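Local coordinates for secreted protein (Kutzneria albida DSM 43870, PDB 5M6Q) that probably links protein glutamines to amines as a microbial transglutaminase, and can be used for highly site-specific protein labelling, at residues 132-137 and 142-147; 185-190 and 203-208; 78-83 and 101-106. One frame throughout, in Å; residues are numbered along the deposited sequence.

Contact 1: residues 132-137 and 142-147; sequences YSWQNP and ERAHTT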
loop_
_atom_site.group_PDB
_atom_site.type_symbol
_atom_site.label_atom_id
_atom_site.label_comp_id
_atom_site.label_asym_id
_atom_site.label_seq_id
_atom_site.Cartn_x
_atom_site.Cartn_y
_atom_site.Cartn_z
ATOM N N TYR A 132 -7.668 -10.474 7.295
ATOM C CA TYR A 132 -8.603 -11.549 7.585
ATOM C C TYR A 132 -10.006 -11.114 7.164
ATOM O O TYR A 132 -10.419 -9.986 7.420
ATOM C CB TYR A 132 -8.544 -11.892 9.077
ATOM C CG TYR A 132 -9.407 -13.045 9.541
ATOM C CD1 TYR A 132 -9.358 -14.282 8.928
ATOM C CD2 TYR A 132 -10.251 -12.889 10.626
ATOM C CE1 TYR A 132 -10.141 -15.339 9.385
ATOM C CE2 TYR A 132 -11.025 -13.927 11.094
ATOM C CZ TYR A 132 -10.970 -15.144 10.480
ATOM O OH TYR A 132 -11.767 -16.154 10.966
ATOM N N SER A 133 -10.726 -12.014 6.510
ATOM C CA SER A 133 -12.006 -11.685 5.888
ATOM C C SER A 133 -13.128 -11.525 6.892
ATOM O O SER A 133 -14.053 -10.755 6.663
ATOM C CB SER A 133 -12.396 -12.761 4.878
ATOM O OG SER A 133 -12.543 -14.003 5.523
ATOM N N TRP A 134 -13.041 -12.241 8.007
ATOM C CA TRP A 134 -14.133 -12.268 8.973
ATOM C C TRP A 134 -14.089 -11.046 9.891
ATOM O O TRP A 134 -13.743 -11.155 11.062
ATOM C CB TRP A 134 -14.074 -13.562 9.796
ATOM C CG TRP A 134 -15.411 -14.178 10.053
ATOM C CD1 TRP A 134 -16.527 -13.542 10.512
ATOM C CD2 TRP A 134 -15.775 -15.550 9.885
ATOM N NE1 TRP A 134 -17.565 -14.427 10.627
ATOM C CE2 TRP A 134 -17.132 -15.669 10.251
ATOM C CE3 TRP A 134 -15.091 -16.688 9.454
ATOM C CZ2 TRP A 134 -17.817 -16.885 10.211
ATOM C CZ3 TRP A 134 -15.775 -17.897 9.410
ATOM C CH2 TRP A 134 -17.122 -17.984 9.787
ATOM N N GLN A 135 -14.459 -9.887 9.358
ATOM C CA GLN A 135 -14.205 -8.619 10.034
ATOM C C GLN A 135 -15.232 -8.316 11.114
ATOM O O GLN A 135 -15.035 -7.431 11.950
ATOM C CB GLN A 135 -14.160 -7.483 9.003
ATOM C CG GLN A 135 -12.817 -7.399 8.272
ATOM C CD GLN A 135 -11.660 -7.167 9.226
ATOM O OE1 GLN A 135 -11.566 -6.114 9.863
ATOM N NE2 GLN A 135 -10.781 -8.152 9.338
ATOM N N ASN A 136 -16.334 -9.056 11.081
ATOM C CA ASN A 136 -17.362 -8.985 12.109
ATOM C C ASN A 136 -17.687 -10.405 12.497
ATOM O O ASN A 136 -18.136 -11.184 11.662
ATOM C CB ASN A 136 -18.610 -8.263 11.601
ATOM C CG ASN A 136 -19.649 -8.034 12.691
ATOM O OD1 ASN A 136 -19.818 -8.849 13.602
ATOM N ND2 ASN A 136 -20.349 -6.909 12.597
ATOM N N PRO A 137 -17.454 -10.755 13.771
ATOM C CA PRO A 137 -17.658 -12.143 14.196
ATOM C C PRO A 137 -19.122 -12.580 14.037
ATOM O O PRO A 137 -19.398 -13.774 14.014
ATOM C CB PRO A 137 -17.222 -12.130 15.662
ATOM C CG PRO A 137 -17.281 -10.701 16.086
ATOM C CD PRO A 137 -17.033 -9.876 14.874
ATOM N N GLU A 142 -20.521 -17.335 4.824
ATOM C CA GLU A 142 -20.749 -16.959 3.433
ATOM C C GLU A 142 -20.502 -15.456 3.252
ATOM O O GLU A 142 -19.909 -15.035 2.261
ATOM C CB GLU A 142 -22.163 -17.332 2.974
ATOM C CG GLU A 142 -22.440 -16.995 1.498
ATOM C CD GLU A 142 -23.890 -17.247 1.083
ATOM O OE1 GLU A 142 -24.710 -17.613 1.958
ATOM O OE2 GLU A 142 -24.210 -17.080 -0.121
ATOM N N ARG A 143 -20.932 -14.647 4.215
ATOM C CA ARG A 143 -20.674 -13.214 4.128
ATOM C C ARG A 143 -19.177 -12.910 4.236
ATOM O O ARG A 143 -18.643 -12.123 3.447
ATOM C CB ARG A 143 -21.425 -12.433 5.203
ATOM C CG ARG A 143 -21.147 -10.938 5.119
ATOM C CD ARG A 143 -22.120 -10.087 5.932
ATOM N NE ARG A 143 -21.885 -8.664 5.679
ATOM C CZ ARG A 143 -22.362 -7.668 6.425
ATOM N NH1 ARG A 143 -23.108 -7.925 7.490
ATOM N NH2 ARG A 143 -22.084 -6.409 6.111
ATOM N N ALA A 144 -18.508 -13.527 5.211
ATOM C CA ALA A 144 -17.073 -13.298 5.401
ATOM C C ALA A 144 -16.296 -13.609 4.125
ATOM O O ALA A 144 -15.383 -12.884 3.759
ATOM C CB ALA A 144 -16.534 -14.142 6.562
ATOM N N HIS A 145 -16.666 -14.686 3.447
ATOM C CA HIS A 145 -15.874 -15.154 2.320
ATOM C C HIS A 145 -16.273 -14.570 0.974
ATOM O O HIS A 145 -15.637 -14.869 -0.028
ATOM C CB HIS A 145 -15.926 -16.672 2.259
ATOM C CG HIS A 145 -15.249 -17.330 3.420
ATOM N ND1 HIS A 145 -14.439 -16.637 4.295
ATOM C CD2 HIS A 145 -15.272 -18.608 3.860
ATOM C CE1 HIS A 145 -13.987 -17.463 5.222
ATOM N NE2 HIS A 145 -14.477 -18.666 4.979
ATOM N N THR A 146 -17.306 -13.730 0.935
ATOM C CA THR A 146 -17.655 -13.083 -0.323
ATOM C C THR A 146 -17.536 -11.568 -0.253
ATOM O O THR A 146 -17.560 -10.909 -1.281
ATOM C CB THR A 146 -19.087 -13.421 -0.774
ATOM O OG1 THR A 146 -20.014 -12.938 0.204
ATOM C CG2 THR A 146 -19.255 -14.921 -0.939
ATOM N N THR A 147 -17.416 -11.014 0.949
ATOM C CA THR A 147 -17.413 -9.558 1.102
ATOM C C THR A 147 -16.240 -8.918 0.360
ATOM O O THR A 147 -16.387 -7.853 -0.228
ATOM C CB THR A 147 -17.383 -9.137 2.599
ATOM O OG1 THR A 147 -18.633 -9.474 3.220
ATOM C CG2 THR A 147 -17.156 -7.641 2.752
#
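Ala144 presses its methyl group onto the indole of Trp134, the apolar part of the contact. Ala144 CB sits 3.7 Å from the centroid of the five-membered ring, 15° off the normal, a CH-pi contact over one face; Trp134 CG and CD2, the nearest ring atoms, are each 3.7 Å from Ala144 CB. The nearest CA atoms, those of Trp134 and Ala144, are 4.7 Å apart. Beyond Ala144 the six-membered ring of Trp134 meets the imidazole of His145 obliquely, with planes at 74°.

The polar link across the contact is thin. His145 ND1 gives a weak hydrogen bond to Ser133 OG at 3.5 Å, the hydroxyl lying at the edge of the imidazole and near its plane. Ser133 OG stands between its own backbone N and carbonyl carbon (chi1 61°), which turns it toward His145. Ser133 OG has a stronger partner in Asp213 OD2. Separately, the run of the backbone brings Ser133 CB within 3.2 Å of Ala144 O. Trp134 NE1 bonds to Trp139 O in the linking loop, which fixes the rotation of the indole over Ala144. With an alanine in place of this tryptophan, the methyl of Ala144 would probably lose its aromatic cover and Trp139 O its donor.

Bonds within the loop shape it. Gln135 N makes a weak bond to Ser133 O, closing an inverse gamma turn centred on Trp134, and the side-chain amide Gln135 NE2 reaches back to the backbone Tyr132 O at 2.7 Å. A bound MES, probably from the crystallisation liquor, lies by Trp134 and bonds to Tyr132 OH. This is a compact loop-helix connection: the chain leaves strand 122-131, turns sharply at Trp134 and packs it onto helix 141-146.

Contact 2: residues 185-190 and 203-208; sequences WWHANH and RHYSRP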
loop_
_atom_site.group_PDB
_atom_site.type_symbol
_atom_site.label_atom_id
_atom_site.label_comp_id
_atom_site.label_asym_id
_atom_site.label_seq_id
_atom_site.Cartn_x
_atom_site.Cartn_y
_atom_site.Cartn_z
ATOM N N TRP A 185 9.098 -6.198 -2.094
ATOM C CA TRP A 185 8.010 -5.802 -1.241
ATOM C C TRP A 185 8.549 -5.603 0.171
ATOM O O TRP A 185 9.137 -6.514 0.749
ATOM C CB TRP A 185 6.901 -6.857 -1.300
ATOM C CG TRP A 185 6.305 -6.845 -2.666
ATOM C CD1 TRP A 185 6.811 -7.442 -3.787
ATOM C CD2 TRP A 185 5.139 -6.116 -3.086
ATOM N NE1 TRP A 185 6.011 -7.155 -4.874
ATOM C CE2 TRP A 185 4.977 -6.350 -4.469
ATOM C CE3 TRP A 185 4.208 -5.307 -2.424
ATOM C CZ2 TRP A 185 3.920 -5.799 -5.203
ATOM C CZ3 TRP A 185 3.156 -4.771 -3.149
ATOM C CH2 TRP A 185 3.021 -5.015 -4.527
ATOM N N TRP A 186 8.391 -4.386 0.686
ATOM C CA TRP A 186 8.970 -4.014 1.971
ATOM C C TRP A 186 7.944 -4.088 3.075
ATOM O O TRP A 186 6.901 -3.441 3.011
ATOM C CB TRP A 186 9.561 -2.611 1.883
ATOM C CG TRP A 186 10.749 -2.572 0.982
ATOM C CD1 TRP A 186 10.740 -2.554 -0.380
ATOM C CD2 TRP A 186 12.131 -2.582 1.378
ATOM N NE1 TRP A 186 12.037 -2.538 -0.860
ATOM C CE2 TRP A 186 12.906 -2.554 0.198
ATOM C CE3 TRP A 186 12.785 -2.623 2.613
ATOM C CZ2 TRP A 186 14.302 -2.549 0.216
ATOM C CZ3 TRP A 186 14.172 -2.612 2.628
ATOM C CH2 TRP A 186 14.914 -2.572 1.441
ATOM N N HIS A 187 8.230 -4.896 4.083
ATOM C CA HIS A 187 7.310 -5.028 5.187
ATOM C C HIS A 187 8.115 -5.197 6.467
ATOM O O HIS A 187 9.283 -4.834 6.511
ATOM C CB HIS A 187 6.307 -6.188 4.965
ATOM C CG HIS A 187 6.924 -7.510 4.612
ATOM N ND1 HIS A 187 6.536 -8.686 5.214
ATOM C CD2 HIS A 187 7.844 -7.855 3.681
ATOM C CE1 HIS A 187 7.212 -9.693 4.696
ATOM N NE2 HIS A 187 8.010 -9.218 3.760
ATOM N N ALA A 188 7.483 -5.693 7.518
ATOM C CA ALA A 188 8.159 -5.810 8.812
ATOM C C ALA A 188 7.425 -6.841 9.655
ATOM O O ALA A 188 6.351 -7.310 9.265
ATOM C CB ALA A 188 8.235 -4.443 9.540
ATOM N N ASN A 189 7.999 -7.215 10.793
ATOM C CA ASN A 189 7.383 -8.257 11.605
ATOM C C ASN A 189 6.296 -7.697 12.521
ATOM O O ASN A 189 5.190 -8.225 12.558
ATOM C CB ASN A 189 8.436 -9.029 12.412
ATOM C CG ASN A 189 9.312 -8.140 13.281
ATOM O OD1 ASN A 189 9.331 -6.909 13.159
ATOM N ND2 ASN A 189 10.059 -8.776 14.167
ATOM N N HIS A 190 6.601 -6.622 13.231
ATOM C CA HIS A 190 5.658 -6.023 14.164
ATOM C C HIS A 190 6.228 -4.693 14.621
ATOM O O HIS A 190 7.337 -4.311 14.227
ATOM C CB HIS A 190 5.374 -6.963 15.366
ATOM C CG HIS A 190 6.610 -7.448 16.067
ATOM N ND1 HIS A 190 7.436 -6.611 16.786
ATOM C CD2 HIS A 190 7.163 -8.684 16.153
ATOM C CE1 HIS A 190 8.447 -7.306 17.284
ATOM N NE2 HIS A 190 8.302 -8.567 16.918
ATOM N N ARG A 203 6.166 -13.408 -4.099
ATOM C CA ARG A 203 5.758 -14.745 -3.697
ATOM C C ARG A 203 5.961 -14.962 -2.186
ATOM O O ARG A 203 5.135 -15.570 -1.521
ATOM C CB ARG A 203 6.529 -15.822 -4.469
ATOM C CG ARG A 203 6.038 -17.226 -4.152
ATOM C CD ARG A 203 6.882 -18.327 -4.790
ATOM N NE ARG A 203 7.363 -17.971 -6.122
ATOM C CZ ARG A 203 6.620 -17.979 -7.228
ATOM N NH1 ARG A 203 5.335 -18.317 -7.178
ATOM N NH2 ARG A 203 7.167 -17.639 -8.391
ATOM N N HIS A 204 7.068 -14.478 -1.646
ATOM C CA HIS A 204 7.333 -14.714 -0.240
ATOM C C HIS A 204 6.407 -13.871 0.629
ATOM O O HIS A 204 5.849 -14.354 1.627
ATOM C CB HIS A 204 8.789 -14.414 0.089
ATOM C CG HIS A 204 9.101 -14.544 1.543
ATOM N ND1 HIS A 204 9.241 -15.764 2.163
ATOM C CD2 HIS A 204 9.260 -13.607 2.506
ATOM C CE1 HIS A 204 9.487 -15.575 3.444
ATOM N NE2 HIS A 204 9.509 -14.277 3.679
ATOM N N TYR A 205 6.249 -12.604 0.249
ATOM C CA TYR A 205 5.333 -11.717 0.950
ATOM C C TYR A 205 3.905 -12.299 0.950
ATOM O O TYR A 205 3.173 -12.172 1.929
ATOM C CB TYR A 205 5.338 -10.308 0.328
ATOM C CG TYR A 205 4.291 -9.433 0.982
ATOM C CD1 TYR A 205 4.487 -8.939 2.271
ATOM C CD2 TYR A 205 3.079 -9.171 0.352
ATOM C CE1 TYR A 205 3.518 -8.159 2.895
ATOM C CE2 TYR A 205 2.102 -8.395 0.972
ATOM C CZ TYR A 205 2.337 -7.898 2.242
ATOM O OH TYR A 205 1.370 -7.147 2.879
ATOM N N SER A 206 3.533 -12.970 -0.135
ATOM C CA SER A 206 2.167 -13.469 -0.323
ATOM C C SER A 206 1.935 -14.913 0.148
ATOM O O SER A 206 0.827 -15.438 0.024
ATOM C CB SER A 206 1.783 -13.380 -1.809
ATOM O OG SER A 206 2.036 -12.092 -2.347
ATOM N N ARG A 207 2.971 -15.564 0.657
ATOM C CA ARG A 207 2.881 -16.988 1.000
ATOM C C ARG A 207 1.726 -17.319 1.974
ATOM O O ARG A 207 1.352 -16.497 2.801
ATOM C CB ARG A 207 4.212 -17.457 1.588
ATOM C CG ARG A 207 4.462 -16.976 2.985
ATOM C CD ARG A 207 5.906 -17.195 3.410
ATOM N NE ARG A 207 6.069 -16.846 4.815
ATOM C CZ ARG A 207 6.118 -15.603 5.283
ATOM N NH1 ARG A 207 6.032 -14.568 4.453
ATOM N NH2 ARG A 207 6.251 -15.396 6.586
ATOM N N PRO A 208 1.153 -18.529 1.854
ATOM C CA PRO A 208 0.060 -18.986 2.715
ATOM C C PRO A 208 0.399 -18.855 4.188
ATOM O O PRO A 208 1.477 -19.253 4.613
ATOM C CB PRO A 208 -0.098 -20.461 2.322
ATOM C CG PRO A 208 0.395 -20.517 0.922
ATOM C CD PRO A 208 1.536 -19.560 0.870
#
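Trp185 and Tyr205 bring the two backbones closest, their CA atoms 6.9 Å apart. Strand 184-188 runs past the last turn of helix 202-205, and no hydrogen bond joins the two segments. The strand is tied to its neighbours in the antiparallel sheet instead, Trp185 pairing with Ser200 and His187 with Tyr198, while the helix end lies against the side of the sheet to which Trp185 and His187 point.

There the ring edge of Tyr205 meets the face of His187 in a T-shaped stack, with centroids 4.9 Å apart and planes at 83°. Tyr205 CD1 stands over the middle of the imidazole, 3.6 Å from His187 ND1. The tyrosine CG is anti to its backbone N (chi1 175°), which carries the ring off the helix end and up to the histidine. Both imidazole nitrogens of His187 are taken, NE2 by Ser200 and ND1 by Asp174 on strand 174-179; this aspartate-histidine pair on adjacent strands is reminiscent of the active site of microbial transglutaminases. Trp185 adds a lighter apolar touch, CB to CB of Tyr205 at 4.1 Å, while its indole stacks on Phe178.

Contact 3: residues 78-83 and 101-106; sequences AALNKI and PILKRL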
loop_
_atom_site.group_PDB
_atom_site.type_symbol
_atom_site.label_atom_id
_atom_site.label_comp_id
_atom_site.label_asym_id
_atom_site.label_seq_id
_atom_site.Cartn_x
_atom_site.Cartn_y
_atom_site.Cartn_z
ATOM N N ALA A 78 -0.686 3.588 -13.409
ATOM C CA ALA A 78 -0.254 4.284 -14.626
ATOM C C ALA A 78 -1.299 5.311 -15.062
ATOM O O ALA A 78 -0.954 6.412 -15.474
ATOM C CB ALA A 78 0.027 3.304 -15.745
ATOM N N ALA A 79 -2.572 4.962 -14.953
ATOM C CA ALA A 79 -3.627 5.876 -15.363
ATOM C C ALA A 79 -3.604 7.149 -14.499
ATOM O O ALA A 79 -3.680 8.265 -15.018
ATOM C CB ALA A 79 -4.981 5.187 -15.289
ATOM N N LEU A 80 -3.492 6.975 -13.186
ATOM C CA LEU A 80 -3.457 8.105 -12.272
ATOM C C LEU A 80 -2.209 8.964 -12.441
ATOM O O LEU A 80 -2.298 10.194 -12.406
ATOM C CB LEU A 80 -3.549 7.631 -10.827
ATOM C CG LEU A 80 -4.901 7.084 -10.391
ATOM C CD1 LEU A 80 -4.732 6.469 -9.021
ATOM C CD2 LEU A 80 -5.971 8.175 -10.384
ATOM N N ASN A 81 -1.049 8.331 -12.595
ATOM C CA ASN A 81 0.183 9.077 -12.833
ATOM C C ASN A 81 0.076 9.906 -14.116
ATOM O O ASN A 81 0.542 11.041 -14.174
ATOM C CB ASN A 81 1.394 8.139 -12.909
ATOM C CG ASN A 81 1.950 7.791 -11.539
ATOM O OD1 ASN A 81 1.724 8.506 -10.557
ATOM N ND2 ASN A 81 2.674 6.685 -11.465
ATOM N N LYS A 82 -0.553 9.345 -15.137
ATOM C CA LYS A 82 -0.741 10.068 -16.385
ATOM C C LYS A 82 -1.580 11.347 -16.166
ATOM O O LYS A 82 -1.247 12.413 -16.682
ATOM C CB LYS A 82 -1.386 9.151 -17.420
ATOM C CG LYS A 82 -1.493 9.723 -18.824
ATOM C CD LYS A 82 -1.956 8.632 -19.794
ATOM C CE LYS A 82 -1.973 9.098 -21.251
ATOM N NZ LYS A 82 -3.186 9.902 -21.573
ATOM N N ILE A 83 -2.638 11.253 -15.368
ATOM C CA ILE A 83 -3.447 12.438 -15.078
ATOM C C ILE A 83 -2.724 13.469 -14.193
ATOM O O ILE A 83 -2.726 14.651 -14.523
ATOM C CB ILE A 83 -4.778 12.059 -14.445
ATOM C CG1 ILE A 83 -5.654 11.336 -15.476
ATOM C CG2 ILE A 83 -5.473 13.322 -13.912
ATOM C CD1 ILE A 83 -6.936 10.765 -14.910
ATOM N N PRO A 101 -10.844 5.654 -19.512
ATOM C CA PRO A 101 -11.499 4.354 -19.722
ATOM C C PRO A 101 -11.408 3.391 -18.525
ATOM O O PRO A 101 -12.340 2.632 -18.281
ATOM C CB PRO A 101 -10.767 3.774 -20.943
ATOM C CG PRO A 101 -9.601 4.671 -21.204
ATOM C CD PRO A 101 -9.928 6.002 -20.612
ATOM N N ILE A 102 -10.316 3.423 -17.777
ATOM C CA ILE A 102 -10.208 2.557 -16.609
ATOM C C ILE A 102 -10.786 3.213 -15.351
ATOM O O ILE A 102 -11.593 2.622 -14.626
ATOM C CB ILE A 102 -8.750 2.145 -16.390
ATOM C CG1 ILE A 102 -8.305 1.209 -17.515
ATOM C CG2 ILE A 102 -8.563 1.503 -15.033
ATOM C CD1 ILE A 102 -6.805 0.973 -17.531
ATOM N N LEU A 103 -10.388 4.447 -15.095
ATOM C CA LEU A 103 -10.705 5.075 -13.825
ATOM C C LEU A 103 -12.209 5.379 -13.662
ATOM O O LEU A 103 -12.729 5.353 -12.549
ATOM C CB LEU A 103 -9.861 6.345 -13.666
ATOM C CG LEU A 103 -8.343 6.094 -13.718
ATOM C CD1 LEU A 103 -7.561 7.390 -13.635
ATOM C CD2 LEU A 103 -7.894 5.146 -12.621
ATOM N N LYS A 104 -12.913 5.636 -14.758
ATOM C CA LYS A 104 -14.314 6.053 -14.659
ATOM C C LYS A 104 -15.225 4.940 -14.163
ATOM O O LYS A 104 -16.315 5.212 -13.678
ATOM C CB LYS A 104 -14.825 6.578 -16.008
ATOM C CG LYS A 104 -15.027 5.523 -17.071
ATOM C CD LYS A 104 -15.460 6.155 -18.395
ATOM C CE LYS A 104 -15.797 5.092 -19.423
ATOM N NZ LYS A 104 -16.210 5.672 -20.740
ATOM N N ARG A 105 -14.789 3.687 -14.263
ATOM C CA ARG A 105 -15.614 2.591 -13.769
ATOM C C ARG A 105 -15.368 2.281 -12.302
ATOM O O ARG A 105 -16.024 1.419 -11.744
ATOM C CB ARG A 105 -15.373 1.330 -14.581
ATOM C CG ARG A 105 -15.506 1.531 -16.069
ATOM C CD ARG A 105 -14.459 0.733 -16.775
ATOM N NE ARG A 105 -14.841 -0.650 -17.004
ATOM C CZ ARG A 105 -13.961 -1.645 -17.087
ATOM N NH1 ARG A 105 -14.374 -2.882 -17.330
ATOM N NH2 ARG A 105 -12.660 -1.404 -16.920
ATOM N N LEU A 106 -14.420 2.970 -11.683
ATOM C CA LEU A 106 -14.004 2.645 -10.317
ATOM C C LEU A 106 -14.726 3.444 -9.237
ATOM O O LEU A 106 -15.232 4.524 -9.501
ATOM C CB LEU A 106 -12.508 2.879 -10.166
ATOM C CG LEU A 106 -11.625 2.043 -11.090
ATOM C CD1 LEU A 106 -10.169 2.335 -10.804
ATOM C CD2 LEU A 106 -11.939 0.586 -10.893
#
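Leu103 projects from a short 3-10 turn onto one side of helix 70-84, where Ala79, Leu80 and Ile83 receive it. This is apolar packing of a 3-10 turn on an alpha-helix, in a helix-helix-turn succession: the chain leaves helix 70-84, passes through helix 90-99 and comes back as the turn 103-105 to close on helix 70-84. The nearest CA atoms, those of Ala79 and Leu103, are 7.3 Å apart, and the space between is bridged by side chains alone, without a hydrogen bond.

The packed part centres on one methyl, Leu103 CD1. It lies 3.8 Å from Ala79 CB and 3.7 Å from Leu80 CD2, the Leu80 side chain crossing that of Leu103 at a slant. The leucine at 103 has CG anti to its carbonyl carbon (chi1 -59°) and an extended second torsion (177°), which drives CD1 out toward the helix, while Leu103 CD2 touches Ala79 CB more loosely at 4.0 Å. Tyr93 of helix 90-99 covers both Leu80 and Ile83, and Val76 lies against Leu103.

The outer side is different. Ile102 CB stays 5.0 Å from Ala79 CB; its side chain rests on Val76, further back on the same helix. Lys82 and Lys104 are solvent-facing, and exposed Arg105 turns to a salt bridge with Glu153. Back inside, Ile83 and Leu103 meet tip to tip, their CD1 methyls 3.7 Å apart.

Contacts 2 and 3 are buried, on opposite sides of the chain's centre with their own centres about 28 Å apart; contact 1, about 21 Å out from that centre, is only partly buried. No two of them touch, and no helix or strand is common to any pair. Contact 3 is aliphatic throughout and ties helix to turn. Contact 2 sets aromatic rings between the sheet and a helix end, with the nitrogens of His187 bonded to neighbouring strands. Contact 1 mixes a methyl-on-indole contact with one weak hydrogen bond, as suits a local loop-helix connection. A buffer molecule, MES, probably from the crystallisation liquor, lies near contacts 1 and 2.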